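PDB 2E9Q: 11S globulin subunit beta from Cucurbita maxima, which serves as a seed storage protein, a nutrient reservoir of the 11S globulin family that assembles into hexamers. Local coordinates for residues Val63-His68 and Gly374-Ile379. Numbering follows the deposited sequence.
Sequences VNMIRH and GQVLMI
V63, M65 and R67 face M378, V376 and G374 across two antiparallel segments, whose end-to-end directions differ by 175°. The CA atoms of M65 and V376 lie 8.4 Å apart, and those of R67 and G374 9.4 Å. No hydrogen bond joins the segments; side chains bridge the gap, and at one end R67 meets the backbone of G374. M65 and V376 reach toward each other tip to tip. M65 is modelled in two conformers; in the one described, CE of M65 lies 3.9 Å from CG1 of V376. M65 CG is anti to the backbone N (chi1 -168°), which places it 3.9 Å from CG2 of V376. The bends at chi2 and chi3 turn CE back toward the V376 methyls. Toward one end, V63 CG2 makes a looser apolar contact with M378 CG at 4.4 Å. F58 of helix 56-61 touches V63, V376 and M378. At the other end, the R67 guanidinium presents its edge to the glycine: NH2 of R67 is 3.5 Å from CA of G374, which lies near the guanidinium plane. The same NH2 hydrogen-bonds to Y348 OH, while NE forms a salt bridge with E49; these partners hold the group in place. G374 has a positive phi, at which a CB would crowd the preceding carbonyl O. Strand 63-70 belongs to the N-terminal cupin domain; strand 376-379, outermost in its sheet within this chain, belongs to the C-terminal one. The contact is thus a mainly apolar, buried interface between sheets of the two cupin domains, in keeping with the bicupin fold of 11S globulins.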
# COMPACT_ATOMS: atom_id res chain seq x y z
N VAL A 63 -5.87 -13.76 -5.20
CA VAL A 63 -4.97 -14.67 -5.86
C VAL A 63 -5.69 -15.35 -7.02
O VAL A 63 -6.92 -15.42 -7.05
CB VAL A 63 -4.44 -15.77 -4.89
CG1 VAL A 63 -3.98 -15.14 -3.59
CG2 VAL A 63 -5.52 -16.80 -4.62
N ASN A 64 -4.90 -15.82 -7.98
CA ASN A 64 -5.40 -16.53 -9.14
C ASN A 64 -4.45 -17.71 -9.30
O ASN A 64 -3.27 -17.61 -8.96
CB ASN A 64 -5.34 -15.67 -10.40
CG ASN A 64 -6.11 -14.38 -10.28
OD1 ASN A 64 -5.71 -13.47 -9.55
ND2 ASN A 64 -7.22 -14.29 -11.00
N MET A 65 -4.97 -18.82 -9.82
CA MET A 65 -4.17 -20.01 -10.05
C MET A 65 -4.47 -20.52 -11.46
O MET A 65 -5.63 -20.66 -11.85
CB MET A 65 -4.52 -21.10 -9.03
CG MET A 65 -3.55 -22.28 -9.01
SD MET A 65 -1.96 -21.86 -8.25
CE MET A 65 -2.47 -21.59 -6.57
N ILE A 66 -3.42 -20.79 -12.22
CA ILE A 66 -3.54 -21.27 -13.58
C ILE A 66 -2.57 -22.43 -13.76
O ILE A 66 -1.46 -22.41 -13.21
CB ILE A 66 -3.17 -20.15 -14.57
CG1 ILE A 66 -4.12 -18.97 -14.37
CG2 ILE A 66 -3.21 -20.66 -16.00
CD1 ILE A 66 -3.77 -17.78 -15.21
N ARG A 67 -2.99 -23.45 -14.51
CA ARG A 67 -2.13 -24.59 -14.77
C ARG A 67 -2.05 -24.78 -16.28
O ARG A 67 -3.07 -24.92 -16.96
CB ARG A 67 -2.66 -25.86 -14.10
CG ARG A 67 -1.82 -27.13 -14.41
CD ARG A 67 -2.19 -28.29 -13.50
NE ARG A 67 -3.62 -28.59 -13.57
CZ ARG A 67 -4.29 -29.32 -12.68
NH1 ARG A 67 -5.59 -29.52 -12.84
NH2 ARG A 67 -3.67 -29.84 -11.62
N HIS A 68 -0.83 -24.76 -16.79
CA HIS A 68 -0.60 -24.93 -18.20
C HIS A 68 -0.00 -26.30 -18.47
O HIS A 68 0.91 -26.75 -17.77
CB HIS A 68 0.35 -23.86 -18.72
CG HIS A 68 -0.28 -22.52 -18.91
ND1 HIS A 68 0.31 -21.35 -18.47
CD2 HIS A 68 -1.41 -22.15 -19.55
CE1 HIS A 68 -0.43 -20.33 -18.84
NE2 HIS A 68 -1.48 -20.79 -19.50
N GLY A 374 -3.29 -31.98 -7.44
CA GLY A 374 -4.04 -31.18 -8.38
C GLY A 374 -4.96 -30.16 -7.74
O GLY A 374 -5.52 -29.32 -8.44
N GLN A 375 -5.11 -30.23 -6.42
CA GLN A 375 -5.99 -29.29 -5.74
C GLN A 375 -5.26 -28.15 -5.05
O GLN A 375 -4.08 -28.25 -4.73
CB GLN A 375 -6.85 -30.03 -4.70
CG GLN A 375 -7.75 -31.12 -5.28
CD GLN A 375 -8.67 -31.70 -4.22
OE1 GLN A 375 -8.24 -32.04 -3.12
NE2 GLN A 375 -9.95 -31.80 -4.55
N VAL A 376 -6.01 -27.07 -4.78
CA VAL A 376 -5.50 -25.88 -4.13
C VAL A 376 -6.27 -25.50 -2.85
O VAL A 376 -7.49 -25.42 -2.85
CB VAL A 376 -5.58 -24.66 -5.08
CG1 VAL A 376 -5.11 -23.39 -4.35
CG2 VAL A 376 -4.75 -24.93 -6.34
N LEU A 377 -5.54 -25.29 -1.76
CA LEU A 377 -6.13 -24.87 -0.50
C LEU A 377 -5.46 -23.55 -0.13
O LEU A 377 -4.24 -23.50 0.02
CB LEU A 377 -5.91 -25.90 0.61
CG LEU A 377 -6.44 -25.44 1.98
CD1 LEU A 377 -7.96 -25.29 1.96
CD2 LEU A 377 -6.03 -26.43 3.05
N MET A 378 -6.26 -22.50 0.00
CA MET A 378 -5.78 -21.16 0.34
C MET A 378 -5.85 -21.05 1.85
O MET A 378 -6.94 -21.11 2.41
CB MET A 378 -6.71 -20.13 -0.31
CG MET A 378 -6.10 -18.78 -0.69
SD MET A 378 -5.57 -17.70 0.66
CE MET A 378 -7.10 -16.90 1.07
N ILE A 379 -4.70 -20.92 2.51
CA ILE A 379 -4.66 -20.77 3.96
C ILE A 379 -4.44 -19.30 4.29
O ILE A 379 -3.36 -18.75 4.05
CB ILE A 379 -3.51 -21.56 4.58
CG1 ILE A 379 -3.52 -23.01 4.09
CG2 ILE A 379 -3.58 -21.46 6.10
CD1 ILE A 379 -4.56 -23.87 4.74